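Local coordinates for 5' nucleotidase family protein (Staphylococcus aureus subsp. aureus, PDB 4Q7F) that belongs to the 5'-nucleotidase family, joining a calcineurin-like metallophosphoesterase domain that holds manganese and magnesium to a C-terminal domain, with the ligand 3D1 bound by residues of both, at residues E353-D358 and F390-V395; R406-F411 and Y442-G447; P117-T122 and S140-N145; K212-G217 and E254-T259. One frame throughout, in Å; residues are numbered along the deposited sequence.

Contact 1 (E353-D358 and F390-V395); sequences EKSDAD and FKVLAV
Val392 packs against the end of helix 342-355 by setting each of its two methyls against a different residue. CG2 of Val392 sits against Ser355, its distance to CB of Ser355 being 3.5 Å, while CG1 of Val392 lies 3.8 Å from CB of Ala357. This division follows from the valine rotamer: CG1 stands anti to the backbone N of Val392 (chi1 -179°) and CG2 anti to its carbonyl carbon, which spreads the methyls along the last turn and the residues that follow it. The backbones stay well separated, with CA of Ala357 6.6 Å from CA of Val392, and no hydrogen bond crosses between them. Asp356 leaves the helix with positive phi, 63°, and the turn it makes brings Ala357 back over the strand. An ST turn fixes this exit: OG of Ser355 accepts from the backbone N of Ala357 at 3.2 Å, the angle at the hydrogen being 159°, and also bonds to the carbonyl O of Leu351 one turn earlier in the helix. Strand 390-396 lies inside the mixed sheet of the C-terminal domain, between strands 469-475 and 493-497, so the contact is helix-on-sheet packing in an alpha/beta layer. Cys473 and Ile497 also touch Ser355, and Thr471 touches Ala357 and Val392. On the loose side, Glu353 and Asp356 are exposed and do not touch residues 390-395; Lys354, also exposed, packs on Ile497 and Leu504 instead. Ala357 itself is partly exposed, whereas Ser355 and Val392 are buried.

Contact 2 (R406-F411 and Y442-G447); sequences RSAEYF and YTIHVG
Residues 406-411, the last part of helix 397-408 and the type I beta turn from Ala408 to Phe411, run beside strand 441-445, with CA of Ala408 6.6 Å from CA of Ile444 and CA of Phe411 6.3 Å from CA of Val446. The turn, closed by a 3.3 Å bond from N of Phe411 to O of Ala408, spaces the two approaches. No hydrogen bond crosses the gap; apolar side chains fill it. Ala408 puts CB into the fork of Ile444, 3.7 Å from CG2 and 3.8 Å from CD1. CG2 of Ile444 is anti to its backbone N and CG1 anti to its carbonyl carbon (chi1 -68°), an arrangement that lets both arms close on the small methyl. This is helix-on-sheet packing, on one side of the mixed sheet that includes strands 441-445, 454-459 and 522-526 of the C-terminal domain; Val525 of the adjoining strand touches Phe411, Ile444 and Val446. Phe411 meets Val446 at about a right angle, its CB lying 3.6 Å from CG1 and equally far from CG2. The Phe411 ring carries CD2 of Tyr410 over the centre of one face, 3.8 Å above the plane, and Tyr434 joins it edge-to-face. Arg453 NH1 bonds to the carbonyl oxygens of both Ala408 and Phe411, satisfying two carbonyl oxygens of the turn. On the far side of the helix, NH1 of Arg406 makes a 2.7 Å salt bridge to OE1 of Glu409, which lies in the guanidinium plane, though the carboxylate is met 36° out of its own plane.

Contact 3 (P117-T122 and S140-N145); sequences PYLKDT and STLTDN
Leu119 and Lys120 both reach Leu142, while the flat ring nearby, that of Tyr118, serves the other flank of the helix: one face holds OG1 of Thr122, 4.2 Å above the plane and offset toward the rim, and Tyr114 stacks with the ring edge-to-face. The carbonyl O of Tyr118 is gripped from opposite faces of its plane by N and OG1 of Thr122, the hydroxyl at 3.0 Å. Across the contact there is no hydrogen bond. CD1 of Leu142 touches CE of Lys120 at 3.9 Å, the two side chains meeting at a slant, and CD2 of Leu142 faces CD2 of Leu119 more loosely, at 4.3 Å. With its CG anti to the backbone N (chi1 167°), Leu142 reaches from the loop toward helix 116-125, where Leu116 also touches it. The contact thus joins a helix of the calcineurin-like metallophosphoesterase domain to the end of a small antiparallel sheet, whose edge strand 140-141 pairs with 135-137. From that neighbouring strand Glu137 takes NZ of Lys120 in a salt bridge, so the lysine's extended chain crosses Leu142 with its hydrophobic length and delivers its charge beyond. Two hydroxyl bonds brace the loop around Leu142: OG1 of Thr141 to O of Thr143 at 2.6 Å, nearly in line with that carbonyl, and OG1 of Thr143 to O of Asn145 at 2.9 Å.

Contact 4 (K212-G217 and E254-T259); sequences KDLESG and ERFKQT
Edge strand 251-256 of the six-stranded mixed sheet receives Leu214 from the long loop between strand 201-207 and helix 229-236. Leu214 enters between two residues that project from the same face of the strand, Glu254 and Phe256. CD1 of Leu214 lies 3.6 Å from OE1 of Glu254, and CB of Leu214 is equally near that oxygen, so the carboxylate lies against the leucine's flank in plain van der Waals contact. The other methyl, CD2, rests 4.0 Å from CD2 of Phe256, and the backbone O of Leu214 approaches CE2 of the same ring at 3.9 Å, obliquely. Glu254 gets there with CG between its backbone N and carbonyl carbon (chi1 66°) and the chain extended beyond. Leu233 of helix 229-236 touches both Leu214 and Phe256, adding apolar cover to what is otherwise a surface contact. The loop is held by an Asx motif: OD2 of Asp213 accepts from N of Ser216 at 2.9 Å, 39° out of the carboxylate plane, and from OG of Ser216 at 2.8 Å, the latter using the anti lone pair of OD2. Gly217 follows with positive phi, its N bonded to O of Asp213. On the other side Phe256 starts a type II' beta turn to Thr259, and these two residues exchange backbone bonds in both directions, N of Thr259 to O of Phe256 measuring 2.8 Å. Such a two-residue turn between paired antiparallel strands, here 251-256 and 259-264, is typical of a tight beta hairpin.

In the fold
Along the chain the contacts run in series: contact 3, then contact 4, contact 1 and contact 2, each closing before the next opens. Contacts 3 and 4 belong to the calcineurin-like part, yet their centres lie about 33 Å apart, at a small antiparallel sheet and at the edge of a six-stranded one. Contacts 1 and 2 share the C-terminal domain and are linked directly, because strand 390-396 runs into helix 397-408; their centres are about 23 Å apart, on two different sheets. Between centres, contacts 1 and 4 are about 45 Å apart, on opposite sides of the chain's centre. The four thus sample both domains, whose residues together line the pocket of the ligand 3D1.

Contact 1 (E353-D358 and F390-V395)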
loop_
_atom_site.group_PDB
_atom_site.type_symbol
_atom_site.label_atom_id
_atom_site.label_comp_id
_atom_site.label_asym_id
_atom_site.label_seq_id
_atom_site.Cartn_x
_atom_site.Cartn_y
_atom_site.Cartn_z
ATOM N N GLU A 353 -12.808 -14.456 -19.627
ATOM C CA GLU A 353 -14.000 -15.301 -19.535
ATOM C C GLU A 353 -15.098 -14.720 -18.660
ATOM O O GLU A 353 -16.281 -14.886 -18.949
ATOM C CB GLU A 353 -13.617 -16.685 -19.023
ATOM C CG GLU A 353 -12.793 -17.456 -20.026
ATOM C CD GLU A 353 -13.551 -17.692 -21.315
ATOM O OE1 GLU A 353 -14.668 -18.244 -21.248
ATOM O OE2 GLU A 353 -13.023 -17.343 -22.393
ATOM N N LYS A 354 -14.707 -14.047 -17.584
ATOM C CA LYS A 354 -15.660 -13.444 -16.685
ATOM C C LYS A 354 -16.283 -12.189 -17.293
ATOM O O LYS A 354 -17.479 -11.960 -17.146
ATOM C CB LYS A 354 -14.968 -13.048 -15.382
ATOM C CG LYS A 354 -15.865 -12.436 -14.321
ATOM C CD LYS A 354 -16.916 -13.424 -13.825
ATOM C CE LYS A 354 -17.675 -12.825 -12.655
ATOM N NZ LYS A 354 -18.609 -13.787 -12.042
ATOM N N SER A 355 -15.465 -11.410 -17.998
ATOM C CA SER A 355 -15.881 -10.091 -18.493
ATOM C C SER A 355 -16.360 -9.976 -19.931
ATOM O O SER A 355 -17.086 -9.021 -20.275
ATOM C CB SER A 355 -14.684 -9.136 -18.340
ATOM O OG SER A 355 -13.688 -9.414 -19.315
ATOM N N ASP A 356 -15.947 -10.936 -20.757
ATOM C CA ASP A 356 -16.264 -10.969 -22.187
ATOM C C ASP A 356 -15.680 -9.773 -22.940
ATOM O O ASP A 356 -16.149 -9.432 -24.019
ATOM C CB ASP A 356 -17.780 -11.093 -22.431
ATOM C CG ASP A 356 -18.352 -12.411 -21.913
ATOM O OD1 ASP A 356 -17.574 -13.351 -21.610
ATOM O OD2 ASP A 356 -19.588 -12.508 -21.816
ATOM N N ALA A 357 -14.646 -9.151 -22.380
ATOM C CA ALA A 357 -13.990 -8.004 -23.035
ATOM C C ALA A 357 -13.074 -8.461 -24.145
ATOM O O ALA A 357 -12.724 -9.638 -24.222
ATOM C CB ALA A 357 -13.182 -7.202 -22.036
ATOM N N ASP A 358 -12.659 -7.526 -24.993
ATOM C CA ASP A 358 -11.718 -7.867 -26.055
ATOM C C ASP A 358 -10.330 -8.093 -25.473
ATOM O O ASP A 358 -9.567 -8.922 -25.972
ATOM C CB ASP A 358 -11.578 -6.730 -27.075
ATOM C CG ASP A 358 -12.903 -6.322 -27.705
ATOM O OD1 ASP A 358 -13.735 -7.203 -28.036
ATOM O OD2 ASP A 358 -13.099 -5.098 -27.877
ATOM N N PHE A 390 -13.442 -5.463 -10.600
ATOM C CA PHE A 390 -13.046 -5.182 -11.988
ATOM C C PHE A 390 -14.033 -4.351 -12.785
ATOM O O PHE A 390 -15.218 -4.260 -12.476
ATOM C CB PHE A 390 -12.743 -6.507 -12.672
ATOM C CG PHE A 390 -11.728 -7.315 -11.934
ATOM C CD1 PHE A 390 -12.118 -8.155 -10.891
ATOM C CD2 PHE A 390 -10.366 -7.154 -12.195
ATOM C CE1 PHE A 390 -11.169 -8.866 -10.170
ATOM C CE2 PHE A 390 -9.412 -7.857 -11.472
ATOM C CZ PHE A 390 -9.813 -8.715 -10.471
ATOM N N LYS A 391 -13.525 -3.738 -13.848
ATOM C CA LYS A 391 -14.346 -2.941 -14.691
ATOM C C LYS A 391 -13.968 -3.147 -16.142
ATOM O O LYS A 391 -12.769 -3.240 -16.480
ATOM C CB LYS A 391 -14.253 -1.466 -14.310
ATOM C CG LYS A 391 -15.082 -1.101 -13.077
ATOM C CD LYS A 391 -15.042 0.387 -12.806
ATOM C CE LYS A 391 -16.103 0.798 -11.800
ATOM N NZ LYS A 391 -15.953 0.069 -10.497
ATOM N N VAL A 392 -14.985 -3.277 -16.984
ATOM C CA VAL A 392 -14.752 -3.353 -18.435
ATOM C C VAL A 392 -14.948 -1.944 -18.939
ATOM O O VAL A 392 -15.963 -1.329 -18.680
ATOM C CB VAL A 392 -15.661 -4.334 -19.161
ATOM C CG1 VAL A 392 -15.312 -4.342 -20.650
ATOM C CG2 VAL A 392 -15.474 -5.718 -18.594
ATOM N N LEU A 393 -13.930 -1.432 -19.614
ATOM C CA LEU A 393 -13.932 -0.076 -20.118
ATOM C C LEU A 393 -13.863 -0.042 -21.616
ATOM O O LEU A 393 -13.200 -0.856 -22.203
ATOM C CB LEU A 393 -12.685 0.646 -19.591
ATOM C CG LEU A 393 -12.581 0.696 -18.068
ATOM C CD1 LEU A 393 -11.340 1.516 -17.692
ATOM C CD2 LEU A 393 -13.838 1.281 -17.479
ATOM N N ALA A 394 -14.526 0.947 -22.206
ATOM C CA ALA A 394 -14.523 1.156 -23.642
ATOM C C ALA A 394 -13.441 2.172 -23.932
ATOM O O ALA A 394 -13.490 3.312 -23.421
ATOM C CB ALA A 394 -15.877 1.667 -24.088
ATOM N N VAL A 395 -12.465 1.744 -24.727
ATOM C CA VAL A 395 -11.318 2.573 -25.081
ATOM C C VAL A 395 -11.000 2.471 -26.579
ATOM O O VAL A 395 -11.211 1.430 -27.209
ATOM C CB VAL A 395 -10.056 2.171 -24.267
ATOM C CG1 VAL A 395 -10.264 2.387 -22.753
ATOM C CG2 VAL A 395 -9.672 0.711 -24.509
#

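Contact 2 (R406-F411 and Y442-G447)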
loop_
_atom_site.group_PDB
_atom_site.type_symbol
_atom_site.label_atom_id
_atom_site.label_comp_id
_atom_site.label_asym_id
_atom_site.label_seq_id
_atom_site.Cartn_x
_atom_site.Cartn_y
_atom_site.Cartn_z
ATOM N N ARG A 406 2.504 2.592 -21.232
ATOM C CA ARG A 406 2.752 2.926 -19.812
ATOM C C ARG A 406 3.436 1.719 -19.160
ATOM O O ARG A 406 4.492 1.871 -18.552
ATOM C CB ARG A 406 1.488 3.323 -19.097
ATOM C CG ARG A 406 1.598 3.370 -17.557
ATOM C CD ARG A 406 2.742 4.223 -17.023
ATOM N NE ARG A 406 2.796 4.146 -15.553
ATOM C CZ ARG A 406 3.862 4.439 -14.814
ATOM N NH1 ARG A 406 5.004 4.849 -15.385
ATOM N NH2 ARG A 406 3.790 4.319 -13.492
ATOM N N SER A 407 2.861 0.529 -19.336
ATOM C CA SER A 407 3.452 -0.698 -18.833
ATOM C C SER A 407 4.870 -0.878 -19.378
ATOM O O SER A 407 5.733 -1.249 -18.629
ATOM C CB SER A 407 2.604 -1.923 -19.205
ATOM O OG SER A 407 1.278 -1.785 -18.721
ATOM N N ALA A 408 5.094 -0.648 -20.690
ATOM C CA ALA A 408 6.415 -0.799 -21.314
ATOM C C ALA A 408 7.508 0.097 -20.699
ATOM O O ALA A 408 8.714 -0.166 -20.889
ATOM C CB ALA A 408 6.330 -0.596 -22.864
ATOM N N GLU A 409 7.102 1.140 -19.981
ATOM C CA GLU A 409 8.029 2.034 -19.264
ATOM C C GLU A 409 8.733 1.302 -18.120
ATOM O O GLU A 409 9.740 1.770 -17.602
ATOM C CB GLU A 409 7.300 3.240 -18.672
ATOM C CG GLU A 409 6.721 4.184 -19.706
ATOM C CD GLU A 409 5.921 5.301 -19.083
ATOM O OE1 GLU A 409 6.035 5.512 -17.832
ATOM O OE2 GLU A 409 5.162 5.958 -19.822
ATOM N N TYR A 410 8.163 0.165 -17.723
ATOM C CA TYR A 410 8.715 -0.699 -16.682
ATOM C C TYR A 410 10.096 -1.218 -17.033
ATOM O O TYR A 410 10.859 -1.535 -16.160
ATOM C CB TYR A 410 7.793 -1.913 -16.496
ATOM C CG TYR A 410 8.263 -2.921 -15.495
ATOM C CD1 TYR A 410 8.210 -2.645 -14.133
ATOM C CD2 TYR A 410 8.720 -4.169 -15.889
ATOM C CE1 TYR A 410 8.607 -3.572 -13.200
ATOM C CE2 TYR A 410 9.129 -5.096 -14.954
ATOM C CZ TYR A 410 9.074 -4.788 -13.616
ATOM O OH TYR A 410 9.472 -5.722 -12.699
ATOM N N PHE A 411 10.407 -1.318 -18.322
ATOM C CA PHE A 411 11.674 -1.854 -18.754
ATOM C C PHE A 411 12.697 -0.794 -19.141
ATOM O O PHE A 411 12.362 0.346 -19.468
ATOM C CB PHE A 411 11.491 -2.773 -19.979
ATOM C CG PHE A 411 10.595 -3.957 -19.737
ATOM C CD1 PHE A 411 11.048 -5.055 -19.034
ATOM C CD2 PHE A 411 9.313 -3.983 -20.250
ATOM C CE1 PHE A 411 10.225 -6.146 -18.814
ATOM C CE2 PHE A 411 8.485 -5.065 -20.034
ATOM C CZ PHE A 411 8.938 -6.148 -19.316
ATOM N N TYR A 442 1.467 -8.187 -28.912
ATOM C CA TYR A 442 2.302 -6.990 -29.095
ATOM C C TYR A 442 3.779 -7.262 -28.873
ATOM O O TYR A 442 4.182 -8.273 -28.299
ATOM C CB TYR A 442 1.838 -5.877 -28.136
ATOM C CG TYR A 442 1.753 -6.312 -26.679
ATOM C CD1 TYR A 442 0.656 -7.036 -26.212
ATOM C CD2 TYR A 442 2.751 -5.975 -25.754
ATOM C CE1 TYR A 442 0.573 -7.441 -24.876
ATOM C CE2 TYR A 442 2.665 -6.377 -24.426
ATOM C CZ TYR A 442 1.570 -7.107 -23.990
ATOM O OH TYR A 442 1.483 -7.506 -22.656
ATOM N N THR A 443 4.581 -6.318 -29.336
ATOM C CA THR A 443 6.001 -6.372 -29.253
ATOM C C THR A 443 6.439 -5.084 -28.583
ATOM O O THR A 443 6.006 -3.990 -28.979
ATOM C CB THR A 443 6.647 -6.395 -30.661
ATOM O OG1 THR A 443 6.224 -7.561 -31.377
ATOM C CG2 THR A 443 8.167 -6.401 -30.542
ATOM N N ILE A 444 7.245 -5.210 -27.532
ATOM C CA ILE A 444 7.804 -4.055 -26.849
ATOM C C ILE A 444 9.276 -3.947 -27.219
ATOM O O ILE A 444 10.012 -4.910 -27.067
ATOM C CB ILE A 444 7.665 -4.169 -25.314
ATOM C CG1 ILE A 444 6.188 -4.085 -24.891
ATOM C CG2 ILE A 444 8.446 -3.050 -24.664
ATOM C CD1 ILE A 444 5.946 -4.340 -23.388
ATOM N N HIS A 445 9.687 -2.786 -27.717
ATOM C CA HIS A 445 11.079 -2.500 -28.081
ATOM C C HIS A 445 11.645 -1.549 -27.036
ATOM O O HIS A 445 11.490 -0.340 -27.144
ATOM C CB HIS A 445 11.160 -1.859 -29.469
ATOM C CG HIS A 445 10.874 -2.809 -30.586
ATOM N ND1 HIS A 445 11.831 -3.657 -31.093
ATOM C CD2 HIS A 445 9.745 -3.059 -31.287
ATOM C CE1 HIS A 445 11.310 -4.389 -32.059
ATOM N NE2 HIS A 445 10.048 -4.037 -32.203
ATOM N N VAL A 446 12.333 -2.104 -26.045
ATOM C CA VAL A 446 12.826 -1.319 -24.885
ATOM C C VAL A 446 13.883 -0.267 -25.272
ATOM O O VAL A 446 13.970 0.763 -24.652
ATOM C CB VAL A 446 13.327 -2.258 -23.768
ATOM C CG1 VAL A 446 13.646 -1.472 -22.490
ATOM C CG2 VAL A 446 12.258 -3.313 -23.477
ATOM N N GLY A 447 14.623 -0.506 -26.341
ATOM C CA GLY A 447 15.636 0.455 -26.784
ATOM C C GLY A 447 15.051 1.739 -27.377
ATOM O O GLY A 447 15.779 2.696 -27.604
#

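Contact 3 (P117-T122 and S140-N145)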
loop_
_atom_site.group_PDB
_atom_site.type_symbol
_atom_site.label_atom_id
_atom_site.label_comp_id
_atom_site.label_asym_id
_atom_site.label_seq_id
_atom_site.Cartn_x
_atom_site.Cartn_y
_atom_site.Cartn_z
ATOM N N PRO A 117 -18.246 2.542 6.048
ATOM C CA PRO A 117 -18.849 2.031 7.278
ATOM C C PRO A 117 -17.915 1.104 8.068
ATOM O O PRO A 117 -17.904 1.141 9.302
ATOM C CB PRO A 117 -20.085 1.256 6.786
ATOM C CG PRO A 117 -20.408 1.844 5.473
ATOM C CD PRO A 117 -19.087 2.257 4.870
ATOM N N TYR A 118 -17.158 0.273 7.367
ATOM C CA TYR A 118 -16.204 -0.613 8.012
ATOM C C TYR A 118 -15.153 0.248 8.746
ATOM O O TYR A 118 -14.869 0.014 9.907
ATOM C CB TYR A 118 -15.564 -1.524 6.983
ATOM C CG TYR A 118 -14.650 -2.582 7.549
ATOM C CD1 TYR A 118 -15.160 -3.779 8.059
ATOM C CD2 TYR A 118 -13.278 -2.410 7.533
ATOM C CE1 TYR A 118 -14.312 -4.753 8.554
ATOM C CE2 TYR A 118 -12.435 -3.376 8.004
ATOM C CZ TYR A 118 -12.950 -4.540 8.523
ATOM O OH TYR A 118 -12.073 -5.485 8.997
ATOM N N LEU A 119 -14.655 1.294 8.081
ATOM C CA LEU A 119 -13.675 2.200 8.692
ATOM C C LEU A 119 -14.255 2.929 9.910
ATOM O O LEU A 119 -13.651 2.925 10.994
ATOM C CB LEU A 119 -13.168 3.215 7.677
ATOM C CG LEU A 119 -12.166 4.242 8.213
ATOM C CD1 LEU A 119 -10.969 3.557 8.872
ATOM C CD2 LEU A 119 -11.710 5.184 7.114
ATOM N N LYS A 120 -15.432 3.535 9.738
ATOM C CA LYS A 120 -16.066 4.268 10.829
ATOM C C LYS A 120 -16.272 3.372 12.050
ATOM O O LYS A 120 -15.989 3.791 13.183
ATOM C CB LYS A 120 -17.393 4.899 10.394
ATOM C CG LYS A 120 -17.267 6.046 9.389
ATOM C CD LYS A 120 -18.618 6.709 9.181
ATOM C CE LYS A 120 -18.541 7.894 8.235
ATOM N NZ LYS A 120 -19.895 8.465 7.948
ATOM N N ASP A 121 -16.788 2.160 11.831
ATOM C CA ASP A 121 -16.977 1.187 12.921
ATOM C C ASP A 121 -15.634 0.888 13.632
ATOM O O ASP A 121 -15.568 0.752 14.862
ATOM C CB ASP A 121 -17.554 -0.112 12.372
ATOM C CG ASP A 121 -17.709 -1.167 13.429
ATOM O OD1 ASP A 121 -18.538 -0.973 14.340
ATOM O OD2 ASP A 121 -16.997 -2.210 13.353
ATOM N N THR A 122 -14.576 0.753 12.838
ATOM C CA THR A 122 -13.240 0.508 13.356
ATOM C C THR A 122 -12.795 1.667 14.271
ATOM O O THR A 122 -12.396 1.448 15.453
ATOM C CB THR A 122 -12.247 0.276 12.186
ATOM O OG1 THR A 122 -12.585 -0.948 11.526
ATOM C CG2 THR A 122 -10.826 0.181 12.662
ATOM N N SER A 140 -17.118 18.813 7.518
ATOM C CA SER A 140 -16.249 18.686 8.686
ATOM C C SER A 140 -15.293 17.505 8.461
ATOM O O SER A 140 -15.427 16.775 7.478
ATOM C CB SER A 140 -17.058 18.507 9.976
ATOM O OG SER A 140 -17.700 17.246 10.003
ATOM N N THR A 141 -14.320 17.350 9.347
ATOM C CA THR A 141 -13.359 16.264 9.224
ATOM C C THR A 141 -14.050 14.913 9.423
ATOM O O THR A 141 -14.980 14.791 10.209
ATOM C CB THR A 141 -12.185 16.413 10.213
ATOM O OG1 THR A 141 -12.691 16.528 11.555
ATOM C CG2 THR A 141 -11.344 17.655 9.870
ATOM N N LEU A 142 -13.617 13.925 8.652
ATOM C CA LEU A 142 -14.131 12.562 8.769
ATOM C C LEU A 142 -13.912 12.092 10.204
ATOM O O LEU A 142 -14.828 11.572 10.834
ATOM C CB LEU A 142 -13.416 11.641 7.780
ATOM C CG LEU A 142 -13.594 10.132 7.969
ATOM C CD1 LEU A 142 -15.052 9.701 7.918
ATOM C CD2 LEU A 142 -12.770 9.393 6.930
ATOM N N THR A 143 -12.689 12.283 10.707
ATOM C CA THR A 143 -12.342 11.928 12.098
ATOM C C THR A 143 -12.802 13.018 13.047
ATOM O O THR A 143 -13.004 14.171 12.638
ATOM C CB THR A 143 -10.825 11.708 12.302
ATOM O OG1 THR A 143 -10.069 12.850 11.846
ATOM C CG2 THR A 143 -10.362 10.489 11.552
ATOM N N ASP A 144 -12.999 12.652 14.311
ATOM C CA ASP A 144 -13.409 13.626 15.317
ATOM C C ASP A 144 -12.451 14.811 15.354
ATOM O O ASP A 144 -12.878 15.952 15.435
ATOM C CB ASP A 144 -13.477 12.988 16.712
ATOM C CG ASP A 144 -14.589 11.957 16.838
ATOM O OD1 ASP A 144 -15.485 11.933 15.982
ATOM O OD2 ASP A 144 -14.574 11.170 17.799
ATOM N N ASN A 145 -11.155 14.542 15.312
ATOM C CA ASN A 145 -10.165 15.608 15.359
ATOM C C ASN A 145 -9.009 15.374 14.422
ATOM O O ASN A 145 -8.776 14.263 13.958
ATOM C CB ASN A 145 -9.607 15.746 16.766
ATOM C CG ASN A 145 -10.576 16.405 17.726
ATOM O OD1 ASN A 145 -10.809 17.604 17.657
ATOM N ND2 ASN A 145 -11.101 15.632 18.650
#

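Contact 4 (K212-G217 and E254-T259)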
loop_
_atom_site.group_PDB
_atom_site.type_symbol
_atom_site.label_atom_id
_atom_site.label_comp_id
_atom_site.label_asym_id
_atom_site.label_seq_id
_atom_site.Cartn_x
_atom_site.Cartn_y
_atom_site.Cartn_z
ATOM N N LYS A 212 10.791 14.267 -3.301
ATOM C CA LYS A 212 12.144 14.701 -3.666
ATOM C C LYS A 212 13.112 14.134 -2.641
ATOM O O LYS A 212 12.723 13.853 -1.504
ATOM C CB LYS A 212 12.256 16.219 -3.681
ATOM C CG LYS A 212 11.523 16.880 -4.827
ATOM C CD LYS A 212 11.564 18.390 -4.697
ATOM C CE LYS A 212 10.844 19.058 -5.847
ATOM N NZ LYS A 212 10.875 20.534 -5.699
ATOM N N ASP A 213 14.366 13.953 -3.056
ATOM C CA ASP A 213 15.419 13.441 -2.174
ATOM C C ASP A 213 15.662 14.484 -1.091
ATOM O O ASP A 213 15.866 15.649 -1.403
ATOM C CB ASP A 213 16.699 13.205 -2.980
ATOM C CG ASP A 213 17.873 12.808 -2.112
ATOM O OD1 ASP A 213 17.787 11.786 -1.405
ATOM O OD2 ASP A 213 18.894 13.517 -2.153
ATOM N N LEU A 214 15.627 14.071 0.177
ATOM C CA LEU A 214 15.797 15.004 1.287
ATOM C C LEU A 214 17.103 15.815 1.256
ATOM O O LEU A 214 17.099 16.987 1.594
ATOM C CB LEU A 214 15.656 14.279 2.634
ATOM C CG LEU A 214 14.246 13.791 2.978
ATOM C CD1 LEU A 214 14.260 12.820 4.136
ATOM C CD2 LEU A 214 13.323 14.958 3.287
ATOM N N GLU A 215 18.203 15.199 0.842
ATOM C CA GLU A 215 19.494 15.891 0.813
ATOM C C GLU A 215 19.663 16.833 -0.384
ATOM O O GLU A 215 20.042 17.995 -0.218
ATOM C CB GLU A 215 20.637 14.857 0.864
ATOM C CG GLU A 215 22.054 15.429 0.936
ATOM C CD GLU A 215 22.626 15.851 -0.410
ATOM O OE1 GLU A 215 22.268 15.239 -1.442
ATOM O OE2 GLU A 215 23.475 16.772 -0.438
ATOM N N SER A 216 19.365 16.345 -1.584
ATOM C CA SER A 216 19.572 17.137 -2.803
ATOM C C SER A 216 18.378 17.961 -3.265
ATOM O O SER A 216 18.557 18.942 -3.971
ATOM C CB SER A 216 19.986 16.217 -3.956
ATOM O OG SER A 216 18.931 15.342 -4.318
ATOM N N GLY A 217 17.167 17.554 -2.893
ATOM C CA GLY A 217 15.964 18.249 -3.358
ATOM C C GLY A 217 15.590 17.855 -4.791
ATOM O O GLY A 217 14.696 18.448 -5.383
ATOM N N GLU A 254 16.536 10.639 10.003
ATOM C CA GLU A 254 17.595 11.611 9.844
ATOM C C GLU A 254 17.060 12.975 10.223
ATOM O O GLU A 254 15.921 13.098 10.683
ATOM C CB GLU A 254 18.076 11.583 8.390
ATOM C CG GLU A 254 17.045 12.039 7.375
ATOM C CD GLU A 254 17.462 11.735 5.942
ATOM O OE1 GLU A 254 17.700 12.687 5.174
ATOM O OE2 GLU A 254 17.577 10.540 5.592
ATOM N N ARG A 255 17.880 13.998 10.024
ATOM C CA ARG A 255 17.516 15.359 10.367
ATOM C C ARG A 255 17.359 16.189 9.097
ATOM O O ARG A 255 18.136 16.028 8.159
ATOM C CB ARG A 255 18.627 15.973 11.238
ATOM C CG ARG A 255 19.171 15.030 12.312
ATOM C CD ARG A 255 18.172 14.727 13.419
ATOM N NE ARG A 255 18.219 15.730 14.480
ATOM C CZ ARG A 255 19.015 15.658 15.549
ATOM N NH1 ARG A 255 18.982 16.627 16.454
ATOM N NH2 ARG A 255 19.844 14.624 15.722
ATOM N N PHE A 256 16.333 17.040 9.055
ATOM C CA PHE A 256 16.145 17.979 7.936
ATOM C C PHE A 256 16.274 19.290 8.696
ATOM O O PHE A 256 15.349 19.691 9.411
ATOM C CB PHE A 256 14.787 17.888 7.248
ATOM C CG PHE A 256 14.648 18.824 6.061
ATOM C CD1 PHE A 256 14.328 20.163 6.243
ATOM C CD2 PHE A 256 14.843 18.363 4.768
ATOM C CE1 PHE A 256 14.211 21.026 5.165
ATOM C CE2 PHE A 256 14.714 19.216 3.678
ATOM C CZ PHE A 256 14.396 20.553 3.879
ATOM N N LYS A 257 17.425 19.938 8.566
ATOM C CA LYS A 257 17.724 21.134 9.341
ATOM C C LYS A 257 17.614 20.703 10.822
ATOM O O LYS A 257 18.348 19.801 11.231
ATOM C CB LYS A 257 16.837 22.318 8.933
ATOM C CG LYS A 257 17.136 22.779 7.510
ATOM C CD LYS A 257 16.324 23.983 7.083
ATOM C CE LYS A 257 16.708 24.381 5.667
ATOM N NZ LYS A 257 15.812 25.432 5.129
ATOM N N GLN A 258 16.707 21.273 11.613
ATOM C CA GLN A 258 16.577 20.843 13.032
ATOM C C GLN A 258 15.464 19.818 13.237
ATOM O O GLN A 258 15.301 19.269 14.331
ATOM C CB GLN A 258 16.326 22.044 13.937
ATOM C CG GLN A 258 17.481 23.032 13.940
ATOM C CD GLN A 258 18.735 22.429 14.537
ATOM O OE1 GLN A 258 18.750 22.016 15.702
ATOM N NE2 GLN A 258 19.800 22.390 13.754
ATOM N N THR A 259 14.711 19.553 12.176
ATOM C CA THR A 259 13.580 18.636 12.255
ATOM C C THR A 259 14.000 17.163 12.287
ATOM O O THR A 259 14.853 16.749 11.513
ATOM C CB THR A 259 12.643 18.849 11.043
ATOM O OG1 THR A 259 12.231 20.223 10.982
ATOM C CG2 THR A 259 11.411 17.959 11.156
#